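Local coordinates for glycosylation Associate Protein 2 (PDB 6OYC) that probably acts, in complex with the Gap1 and Gap3 proteins, in the glycosylation and accessory Sec-dependent export of a streptococcal surface protein, at residues B[137-142]-B[174-179]; B[169-174]-B[242-247]; B[186-191]-B[230-235]; B[202-207]-B[238-243]. All blocks are in the same frame, centred on the assembly; numbering follows the deposited sequence.

Interaction 1: residues B[137-142]-B[174-179]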
# COMPACT_ATOMS: atom_id res chain seq x y z
N VAL B 137 -11.84 -12.15 -11.78
CA VAL B 137 -13.17 -12.47 -12.27
C VAL B 137 -13.19 -13.80 -13.00
O VAL B 137 -14.27 -14.36 -13.24
CB VAL B 137 -13.75 -11.35 -13.19
CG1 VAL B 137 -14.04 -10.09 -12.39
CG2 VAL B 137 -12.85 -11.06 -14.38
N SER B 138 -12.03 -14.34 -13.36
CA SER B 138 -12.02 -15.66 -13.98
C SER B 138 -12.48 -16.74 -13.00
O SER B 138 -13.05 -17.75 -13.42
CB SER B 138 -10.62 -16.00 -14.50
OG SER B 138 -9.70 -15.97 -13.44
N GLN B 139 -12.22 -16.54 -11.70
CA GLN B 139 -12.73 -17.40 -10.63
C GLN B 139 -14.25 -17.44 -10.56
O GLN B 139 -14.80 -18.28 -9.83
CB GLN B 139 -12.31 -16.87 -9.27
CG GLN B 139 -10.96 -17.15 -8.85
CD GLN B 139 -10.95 -17.36 -7.38
OE1 GLN B 139 -12.01 -17.64 -6.74
NE2 GLN B 139 -9.77 -17.25 -6.80
N ILE B 140 -14.93 -16.48 -11.18
CA ILE B 140 -16.36 -16.33 -10.97
C ILE B 140 -17.11 -17.40 -11.75
O ILE B 140 -16.78 -17.70 -12.91
CB ILE B 140 -16.80 -14.90 -11.37
CG1 ILE B 140 -16.18 -13.89 -10.41
CG2 ILE B 140 -18.33 -14.78 -11.37
CD1 ILE B 140 -16.62 -12.45 -10.65
N GLN B 141 -18.09 -18.02 -11.10
CA GLN B 141 -19.00 -18.97 -11.74
C GLN B 141 -20.40 -18.35 -11.71
O GLN B 141 -21.04 -18.30 -10.66
CB GLN B 141 -18.96 -20.32 -11.04
CG GLN B 141 -17.62 -21.04 -11.19
CD GLN B 141 -17.45 -22.21 -10.23
OE1 GLN B 141 -17.70 -22.11 -9.02
NE2 GLN B 141 -17.03 -23.34 -10.78
N ILE B 142 -20.85 -17.84 -12.86
CA ILE B 142 -22.18 -17.26 -12.96
C ILE B 142 -23.20 -18.39 -12.94
O ILE B 142 -22.93 -19.51 -13.38
CB ILE B 142 -22.30 -16.41 -14.24
CG1 ILE B 142 -21.25 -15.31 -14.24
CG2 ILE B 142 -23.69 -15.75 -14.38
CD1 ILE B 142 -20.79 -14.97 -15.64
N PHE B 174 -17.94 -17.24 -6.17
CA PHE B 174 -16.52 -17.45 -6.39
C PHE B 174 -16.23 -18.93 -6.15
O PHE B 174 -16.71 -19.50 -5.17
CB PHE B 174 -15.67 -16.56 -5.48
CG PHE B 174 -15.63 -15.13 -5.92
CD1 PHE B 174 -16.68 -14.27 -5.63
CD2 PHE B 174 -14.57 -14.66 -6.68
CE1 PHE B 174 -16.66 -12.94 -6.08
CE2 PHE B 174 -14.53 -13.34 -7.12
CZ PHE B 174 -15.58 -12.47 -6.82
N ALA B 175 -15.47 -19.54 -7.07
CA ALA B 175 -15.19 -20.97 -6.97
C ALA B 175 -14.27 -21.32 -5.80
O ALA B 175 -14.41 -22.41 -5.21
CB ALA B 175 -14.56 -21.47 -8.27
N TYR B 176 -13.34 -20.44 -5.44
CA TYR B 176 -12.33 -20.79 -4.45
C TYR B 176 -12.61 -20.16 -3.09
O TYR B 176 -13.39 -19.21 -2.96
CB TYR B 176 -10.94 -20.39 -4.93
CG TYR B 176 -10.50 -21.28 -6.06
CD1 TYR B 176 -9.96 -22.53 -5.81
CD2 TYR B 176 -10.68 -20.88 -7.39
CE1 TYR B 176 -9.57 -23.35 -6.85
CE2 TYR B 176 -10.30 -21.70 -8.43
CZ TYR B 176 -9.75 -22.94 -8.16
OH TYR B 176 -9.38 -23.76 -9.21
N ASN B 177 -11.95 -20.69 -2.07
CA ASN B 177 -12.12 -20.19 -0.72
C ASN B 177 -10.98 -19.26 -0.34
O ASN B 177 -9.86 -19.38 -0.84
CB ASN B 177 -12.22 -21.35 0.27
CG ASN B 177 -13.39 -22.27 -0.05
OD1 ASN B 177 -13.22 -23.44 -0.39
ND2 ASN B 177 -14.61 -21.72 0.02
N ILE B 178 -11.28 -18.34 0.56
CA ILE B 178 -10.36 -17.32 1.03
C ILE B 178 -9.93 -17.69 2.44
O ILE B 178 -10.79 -17.78 3.33
CB ILE B 178 -11.01 -15.93 1.01
CG1 ILE B 178 -11.51 -15.61 -0.39
CG2 ILE B 178 -10.02 -14.89 1.47
CD1 ILE B 178 -12.26 -14.30 -0.46
N PRO B 179 -8.64 -17.90 2.69
CA PRO B 179 -8.18 -18.18 4.06
C PRO B 179 -8.64 -17.10 5.02
O PRO B 179 -8.49 -15.91 4.76
CB PRO B 179 -6.65 -18.20 3.92
CG PRO B 179 -6.39 -18.43 2.45
CD PRO B 179 -7.52 -17.75 1.75
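Q139 reaches across to F174 and Y176 with every atom of its side chain. CB lies 4.1 Å from F174 CD2, and CG already comes to the rim of the Y176 ring, 4.0 Å from CD2. A bend at chi2 (-146°) then turns the amide along that rim: CD approaches Y176 CD2 to 3.5 Å, with the amide and ring planes 76° apart. At the tip, OE1 accepts a weak hydrogen bond from Y176 N at 3.4 Å and also sits in the plane of the F174 ring, at its edge, while NE2 passes beside CB and CD2 of Y176. The backbone of Q139 adds a firmer bond, its O accepting from A175 N at 3.1 Å, so the main chain and, more weakly, the side chain of Q139 each take one of two consecutive amides. I140 pairs with F174 as an antiparallel non-hydrogen-bonded pair. Its CG1 lies over one face of the phenyl ring, 3.7 Å from CE2, a CH-pi contact displaced toward the rim. Q141 lays its OE1 against A175 CB at 3.3 Å, though the polar partner of that oxygen is N173. Within this chain strand 140-142 is an outer strand of an antiparallel sheet, beside strand 168-180; V242 of strand 238-247 also lies against F174, and L158 and L254 of the facing sheet pack on I140.

Interaction 2: residues B[169-174]-B[242-247]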
# COMPACT_ATOMS: atom_id res chain seq x y z
N SER B 169 -31.58 -12.30 -5.77
CA SER B 169 -31.54 -13.59 -6.44
C SER B 169 -30.10 -13.97 -6.71
O SER B 169 -29.32 -13.15 -7.20
CB SER B 169 -32.30 -13.58 -7.76
OG SER B 169 -33.66 -13.33 -7.53
N PHE B 170 -29.77 -15.23 -6.43
CA PHE B 170 -28.42 -15.72 -6.64
C PHE B 170 -27.98 -15.42 -8.07
O PHE B 170 -28.69 -15.73 -9.03
CB PHE B 170 -28.33 -17.22 -6.36
CG PHE B 170 -26.97 -17.81 -6.68
CD1 PHE B 170 -25.86 -17.46 -5.92
CD2 PHE B 170 -26.81 -18.70 -7.73
CE1 PHE B 170 -24.60 -18.00 -6.20
CE2 PHE B 170 -25.56 -19.26 -8.02
CZ PHE B 170 -24.45 -18.90 -7.24
N LEU B 171 -26.83 -14.78 -8.20
CA LEU B 171 -26.30 -14.46 -9.52
C LEU B 171 -25.01 -15.21 -9.83
O LEU B 171 -24.87 -15.72 -10.95
CB LEU B 171 -26.05 -12.95 -9.64
CG LEU B 171 -25.39 -12.56 -10.97
CD1 LEU B 171 -26.26 -12.96 -12.16
CD2 LEU B 171 -25.09 -11.08 -10.98
N LEU B 172 -24.08 -15.30 -8.88
CA LEU B 172 -22.77 -15.90 -9.13
C LEU B 172 -22.10 -16.24 -7.80
O LEU B 172 -22.40 -15.66 -6.76
CB LEU B 172 -21.88 -14.96 -9.94
CG LEU B 172 -21.52 -13.61 -9.30
CD1 LEU B 172 -20.22 -13.71 -8.50
CD2 LEU B 172 -21.41 -12.54 -10.37
N ASN B 173 -21.13 -17.15 -7.87
CA ASN B 173 -20.28 -17.40 -6.73
C ASN B 173 -18.82 -17.35 -7.17
O ASN B 173 -18.51 -17.38 -8.36
CB ASN B 173 -20.58 -18.75 -6.08
CG ASN B 173 -20.30 -19.92 -7.01
OD1 ASN B 173 -21.17 -20.32 -7.79
ND2 ASN B 173 -19.08 -20.44 -6.96
N PHE B 174 -17.94 -17.24 -6.17
CA PHE B 174 -16.52 -17.45 -6.39
C PHE B 174 -16.23 -18.93 -6.15
O PHE B 174 -16.71 -19.50 -5.17
CB PHE B 174 -15.67 -16.56 -5.48
CG PHE B 174 -15.63 -15.13 -5.92
CD1 PHE B 174 -16.68 -14.27 -5.63
CD2 PHE B 174 -14.57 -14.66 -6.68
CE1 PHE B 174 -16.66 -12.94 -6.08
CE2 PHE B 174 -14.53 -13.34 -7.12
CZ PHE B 174 -15.58 -12.47 -6.82
N VAL B 242 -17.83 -17.21 -1.01
CA VAL B 242 -18.39 -15.91 -1.35
C VAL B 242 -19.42 -16.11 -2.44
O VAL B 242 -19.11 -16.73 -3.47
CB VAL B 242 -17.30 -14.92 -1.81
CG1 VAL B 242 -17.93 -13.59 -2.22
CG2 VAL B 242 -16.31 -14.71 -0.71
N LYS B 243 -20.64 -15.60 -2.21
CA LYS B 243 -21.75 -15.61 -3.16
C LYS B 243 -22.26 -14.19 -3.36
O LYS B 243 -22.26 -13.38 -2.43
CB LYS B 243 -22.92 -16.50 -2.66
CG LYS B 243 -22.55 -17.95 -2.42
CD LYS B 243 -23.32 -18.55 -1.24
CE LYS B 243 -22.55 -18.41 0.08
NZ LYS B 243 -23.06 -19.39 1.10
N LEU B 244 -22.70 -13.88 -4.57
CA LEU B 244 -23.29 -12.57 -4.86
C LEU B 244 -24.74 -12.76 -5.31
O LEU B 244 -25.03 -13.64 -6.13
CB LEU B 244 -22.47 -11.82 -5.91
CG LEU B 244 -22.92 -10.41 -6.35
CD1 LEU B 244 -21.77 -9.66 -6.91
CD2 LEU B 244 -23.94 -10.51 -7.44
N PHE B 245 -25.64 -11.98 -4.73
CA PHE B 245 -27.05 -11.90 -5.11
C PHE B 245 -27.33 -10.53 -5.70
O PHE B 245 -26.63 -9.55 -5.41
CB PHE B 245 -27.98 -12.13 -3.91
CG PHE B 245 -27.89 -13.50 -3.31
CD1 PHE B 245 -26.78 -13.90 -2.60
CD2 PHE B 245 -28.94 -14.39 -3.42
CE1 PHE B 245 -26.71 -15.18 -2.05
CE2 PHE B 245 -28.88 -15.66 -2.87
CZ PHE B 245 -27.76 -16.04 -2.19
N ALA B 246 -28.36 -10.46 -6.54
CA ALA B 246 -28.74 -9.23 -7.21
C ALA B 246 -30.25 -9.19 -7.39
O ALA B 246 -30.94 -10.22 -7.32
CB ALA B 246 -28.06 -9.07 -8.57
N LYS B 247 -30.75 -7.98 -7.62
CA LYS B 247 -32.14 -7.76 -7.96
C LYS B 247 -32.25 -6.47 -8.76
O LYS B 247 -31.39 -5.58 -8.66
CB LYS B 247 -33.03 -7.70 -6.71
CG LYS B 247 -32.70 -6.58 -5.75
CD LYS B 247 -33.78 -6.52 -4.68
CE LYS B 247 -33.59 -5.37 -3.73
NZ LYS B 247 -34.82 -5.24 -2.88
O HOH W 1 -16.25 -18.69 -2.64
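A classic beta bulge joins these two antiparallel strands: L171 and L172 both face the single residue L244. L244 O accepts from L171 N at 3.0 Å, in the carbonyl plane, and takes a weaker bond from L172 N at 3.3 Å. The return bond, L244 N to L172 O at 2.8 Å, is nearly straight, and beyond it the register has moved by one residue. Because of the extra residue, two leucines crowd the same neighbour. L171 CD2 lies alongside L244 CD2 at 3.8 Å, whereas L172 holds its CG between the backbone N and the carbonyl carbon (chi1 62°), which lays CG and CD1 slantwise against L244 CB. These leucines look toward L160, F164 and L254 of a second antiparallel sheet, so the two sheets pack face to face in the manner of a beta sandwich. On the face carrying F170, N173, K243 and F245, the edge of the F170 ring points at the face of F245, a T-shaped pair with planes at 70° and centroids 5.9 Å apart. The edge of F170 also meets K243 CB, while the amino group of that lysine goes on to S205. Near V242, the ring of F174 runs beside the valine, CD1 to CG1 3.7 Å, and a water donates to F174 O and accepts from V242 N, 2.7 Å from each. N173 ND2 also bonds F174 O, arriving from above the carbonyl plane, and Q141 OE1 besides.

Interaction 3: residues B[186-191]-B[230-235]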
# COMPACT_ATOMS: atom_id res chain seq x y z
N ASN B 186 -9.67 -9.69 8.70
CA ASN B 186 -9.71 -10.20 7.33
C ASN B 186 -10.42 -9.16 6.48
O ASN B 186 -11.62 -8.95 6.63
CB ASN B 186 -10.41 -11.55 7.27
CG ASN B 186 -9.71 -12.59 8.11
OD1 ASN B 186 -8.80 -13.27 7.64
ND2 ASN B 186 -10.11 -12.70 9.38
N GLU B 187 -9.65 -8.50 5.62
CA GLU B 187 -10.16 -7.44 4.80
C GLU B 187 -10.62 -7.99 3.46
O GLU B 187 -9.96 -8.82 2.86
CB GLU B 187 -9.09 -6.37 4.58
CG GLU B 187 -8.94 -5.42 5.73
CD GLU B 187 -7.95 -4.28 5.47
OE1 GLU B 187 -7.19 -4.32 4.47
OE2 GLU B 187 -7.93 -3.33 6.28
N LEU B 188 -11.76 -7.49 3.00
CA LEU B 188 -12.25 -7.75 1.66
C LEU B 188 -12.57 -6.41 1.02
O LEU B 188 -13.08 -5.51 1.69
CB LEU B 188 -13.51 -8.64 1.70
CG LEU B 188 -13.33 -9.97 2.43
CD1 LEU B 188 -14.66 -10.65 2.71
CD2 LEU B 188 -12.44 -10.89 1.61
N PHE B 189 -12.31 -6.29 -0.29
CA PHE B 189 -12.82 -5.14 -1.04
C PHE B 189 -13.10 -5.54 -2.48
O PHE B 189 -12.21 -6.03 -3.18
CB PHE B 189 -11.83 -3.96 -1.01
CG PHE B 189 -12.27 -2.83 -1.87
CD1 PHE B 189 -13.44 -2.15 -1.58
CD2 PHE B 189 -11.54 -2.47 -3.00
CE1 PHE B 189 -13.88 -1.12 -2.38
CE2 PHE B 189 -11.98 -1.44 -3.80
CZ PHE B 189 -13.15 -0.76 -3.49
N LEU B 190 -14.33 -5.31 -2.92
CA LEU B 190 -14.77 -5.70 -4.26
C LEU B 190 -14.84 -4.46 -5.14
O LEU B 190 -15.69 -3.59 -4.92
CB LEU B 190 -16.13 -6.39 -4.18
CG LEU B 190 -16.83 -6.70 -5.49
CD1 LEU B 190 -16.07 -7.82 -6.15
CD2 LEU B 190 -18.31 -7.08 -5.26
N GLU B 191 -13.97 -4.37 -6.13
CA GLU B 191 -14.11 -3.38 -7.18
C GLU B 191 -15.36 -3.67 -7.99
O GLU B 191 -15.48 -4.75 -8.58
CB GLU B 191 -12.92 -3.42 -8.13
CG GLU B 191 -11.75 -2.67 -7.69
CD GLU B 191 -10.69 -2.71 -8.75
OE1 GLU B 191 -9.55 -3.09 -8.38
OE2 GLU B 191 -11.01 -2.37 -9.93
N ILE B 230 -14.43 -4.01 3.71
CA ILE B 230 -15.10 -4.92 4.62
C ILE B 230 -14.04 -5.51 5.54
O ILE B 230 -13.01 -5.99 5.07
CB ILE B 230 -15.85 -6.02 3.86
CG1 ILE B 230 -16.97 -5.40 3.01
CG2 ILE B 230 -16.40 -7.08 4.81
CD1 ILE B 230 -17.63 -6.42 2.07
N SER B 231 -14.29 -5.46 6.84
CA SER B 231 -13.29 -5.87 7.82
C SER B 231 -13.93 -6.89 8.75
O SER B 231 -14.78 -6.53 9.58
CB SER B 231 -12.73 -4.68 8.60
OG SER B 231 -11.77 -5.11 9.55
N LEU B 232 -13.52 -8.14 8.61
CA LEU B 232 -14.13 -9.27 9.31
C LEU B 232 -13.17 -9.84 10.33
O LEU B 232 -11.98 -10.01 10.07
CB LEU B 232 -14.50 -10.39 8.34
CG LEU B 232 -15.46 -9.97 7.23
CD1 LEU B 232 -15.88 -11.20 6.41
CD2 LEU B 232 -16.65 -9.31 7.90
N GLU B 233 -13.71 -10.23 11.47
CA GLU B 233 -12.86 -10.69 12.54
C GLU B 233 -13.66 -11.70 13.34
O GLU B 233 -14.80 -11.43 13.71
CB GLU B 233 -12.43 -9.49 13.38
CG GLU B 233 -11.73 -9.80 14.61
CD GLU B 233 -12.64 -9.91 15.81
OE1 GLU B 233 -13.29 -8.91 16.19
OE2 GLU B 233 -12.64 -11.00 16.40
N SER B 234 -13.06 -12.86 13.60
CA SER B 234 -13.68 -13.85 14.46
C SER B 234 -12.59 -14.71 15.05
O SER B 234 -11.51 -14.85 14.48
CB SER B 234 -14.69 -14.73 13.70
OG SER B 234 -15.01 -15.88 14.45
N ASP B 235 -12.88 -15.32 16.20
CA ASP B 235 -11.87 -16.19 16.77
C ASP B 235 -11.91 -17.60 16.21
O ASP B 235 -11.08 -18.43 16.60
CB ASP B 235 -11.97 -16.20 18.29
CG ASP B 235 -11.65 -14.83 18.91
OD1 ASP B 235 -12.18 -14.52 20.00
OD2 ASP B 235 -10.84 -14.07 18.30
O HOH W 2 -9.06 -4.28 8.90
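N186 and L232, then L188 and I230, form two antiparallel hydrogen-bonded pairs, with the strand axes at 156° and E187 facing S231 between them. Each pair is closed by two amide bonds; the shortest run from N186 N to L232 O, 2.7 Å, and from L188 N to I230 O, 2.8 Å. I230 O also receives a CA-H...O contact from E187 CA at 3.2 Å. The side chain of N186 folds back beside its own backbone N (chi1 -60°), bringing ND2 to L232 O in a weak second bond of 3.3 Å, so this carbonyl is held by both the main-chain and side-chain NH of one residue. The other end of that amide is also engaged, OD1 accepting from the backbone N of S181. The apolar contacts lie on the same face as N186: L188 CB rests against I230 CB, and L188 CD1 meets L232 CD1 at 3.9 Å, the two leucines slanting across each other. They point into the layer between sheets, where I178 and F221 of the facing sheet approach. On the opposite face the extended side chain of E187 reaches a water that donates to its OE2 at 3.0 Å and lies 2.9 Å from S231 OG. One face of the pair is therefore mainly apolar, with the amide of N186 bonded to backbone atoms at both ends, weakly at ND2, while the other carries a carboxylate joined to a serine through water rather than by direct contact.

Interaction 4: residues B[202-207]-B[238-243]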
# COMPACT_ATOMS: atom_id res chain seq x y z
N LEU B 202 -23.60 -9.31 -1.17
CA LEU B 202 -22.55 -10.31 -1.01
C LEU B 202 -22.82 -11.12 0.25
O LEU B 202 -22.98 -10.55 1.33
CB LEU B 202 -21.19 -9.60 -0.91
CG LEU B 202 -19.95 -10.26 -1.48
CD1 LEU B 202 -20.15 -10.57 -2.96
CD2 LEU B 202 -18.78 -9.32 -1.27
N VAL B 203 -22.87 -12.44 0.11
CA VAL B 203 -23.00 -13.35 1.25
C VAL B 203 -21.67 -14.07 1.44
O VAL B 203 -21.10 -14.61 0.49
CB VAL B 203 -24.16 -14.34 1.06
CG1 VAL B 203 -24.18 -15.34 2.20
CG2 VAL B 203 -25.47 -13.59 0.98
N ILE B 204 -21.16 -14.03 2.66
CA ILE B 204 -19.83 -14.51 2.99
C ILE B 204 -20.00 -15.52 4.11
O ILE B 204 -20.50 -15.16 5.19
CB ILE B 204 -18.90 -13.35 3.40
CG1 ILE B 204 -18.83 -12.34 2.27
CG2 ILE B 204 -17.48 -13.84 3.77
CD1 ILE B 204 -18.34 -11.02 2.68
N SER B 205 -19.61 -16.77 3.86
CA SER B 205 -19.80 -17.89 4.79
C SER B 205 -18.45 -18.42 5.28
O SER B 205 -17.58 -18.78 4.47
CB SER B 205 -20.59 -19.03 4.11
OG SER B 205 -21.82 -18.59 3.55
N LEU B 206 -18.29 -18.50 6.60
CA LEU B 206 -17.05 -18.98 7.21
C LEU B 206 -17.14 -20.49 7.46
O LEU B 206 -17.86 -20.94 8.36
CB LEU B 206 -16.77 -18.23 8.50
CG LEU B 206 -15.55 -18.66 9.31
CD1 LEU B 206 -14.28 -18.63 8.45
CD2 LEU B 206 -15.41 -17.76 10.54
N ILE B 207 -16.40 -21.27 6.66
CA ILE B 207 -16.32 -22.72 6.83
C ILE B 207 -15.21 -23.02 7.82
O ILE B 207 -14.05 -22.65 7.60
CB ILE B 207 -16.06 -23.41 5.47
CG1 ILE B 207 -17.18 -23.09 4.47
CG2 ILE B 207 -15.90 -24.94 5.64
CD1 ILE B 207 -16.70 -22.83 3.04
N GLY B 238 -10.77 -20.61 9.59
CA GLY B 238 -11.30 -21.41 8.50
C GLY B 238 -11.07 -20.81 7.12
O GLY B 238 -10.00 -20.27 6.84
N SER B 239 -12.08 -20.90 6.25
CA SER B 239 -11.99 -20.22 4.96
C SER B 239 -13.37 -19.73 4.56
O SER B 239 -14.39 -20.18 5.10
CB SER B 239 -11.38 -21.11 3.87
OG SER B 239 -12.12 -22.30 3.69
N LEU B 240 -13.38 -18.79 3.63
CA LEU B 240 -14.60 -18.11 3.22
C LEU B 240 -15.10 -18.65 1.88
O LEU B 240 -14.31 -18.85 0.96
CB LEU B 240 -14.36 -16.61 3.08
CG LEU B 240 -13.92 -15.84 4.31
CD1 LEU B 240 -13.83 -14.35 3.95
CD2 LEU B 240 -14.90 -16.11 5.46
N ALA B 241 -16.41 -18.84 1.78
CA ALA B 241 -17.10 -18.97 0.51
C ALA B 241 -17.89 -17.70 0.23
O ALA B 241 -18.53 -17.15 1.13
CB ALA B 241 -18.04 -20.17 0.51
N VAL B 242 -17.83 -17.21 -1.01
CA VAL B 242 -18.39 -15.91 -1.35
C VAL B 242 -19.42 -16.11 -2.44
O VAL B 242 -19.11 -16.73 -3.47
CB VAL B 242 -17.30 -14.92 -1.81
CG1 VAL B 242 -17.93 -13.59 -2.22
CG2 VAL B 242 -16.31 -14.71 -0.71
N LYS B 243 -20.64 -15.60 -2.21
CA LYS B 243 -21.75 -15.61 -3.16
C LYS B 243 -22.26 -14.19 -3.36
O LYS B 243 -22.26 -13.38 -2.43
CB LYS B 243 -22.92 -16.50 -2.66
CG LYS B 243 -22.55 -17.95 -2.42
CD LYS B 243 -23.32 -18.55 -1.24
CE LYS B 243 -22.55 -18.41 0.08
NZ LYS B 243 -23.06 -19.39 1.10
O HOH W 3 -12.18 -24.21 5.68
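I204 and L240 form the apolar centre: CG2 of I204 fits into the fork of L240, 3.7 Å from CD1 and 3.8 Å from CD2. Along the same face, L206 CD1 lies 4.0 Å from L240 CD2, and L202 CD1 passes obliquely by V242 CG1 at 3.8 Å. L188 of strand 185-195 reaches both I204 and L240, so this face turns into the core between the two antiparallel sheets. Six regular amide bonds join the strands through V203 and K243, S205 and A241, and I207 and S239. On the other face, I207 CD1 meets A241 CB at 3.9 Å, and from there the contact becomes polar. K243 is bent at chi2 (145°) and chi3 (-92°), which curls the chain across to strand 198-208, CE passing V203 CG1 on the way; its NZ donates to S205 OG at 2.9 Å. At the far end a water gives a hydrogen bond to I207 O and lies 2.8 Å from S239 OG. S205 OG is hydrogen-bonded to E218 of the adjoining strand 215-222 as well, and K243 makes a weak, long ion pair with the same carboxylate. The serine thus stands between an amine and a carboxylate, probably polarised by both, and the K243-S205-E218 group links three neighbouring strands on a mixed face, while the face with I204 and L240 is apolar.

Overall arrangement
Interaction 1 closes first, bringing 174-179 back to 137-142 around strands 149-153 and 157-165. Before it closes, interaction 2 has opened at 169-174, so the two cross and share F174. The long loop that interaction 2 closes at 242-247 holds interaction 3 nested within it. Interaction 4 opens inside interaction 3 and closes after it, so these two cross; it ends on the same strand as interaction 2, sharing V242 and K243. Interactions 1, 2 and 4 join successive neighbours of one antiparallel sheet, 140-142, 168-180, 238-247 and 198-208. Interaction 3 belongs to the facing sheet and meets this one across the layer between them.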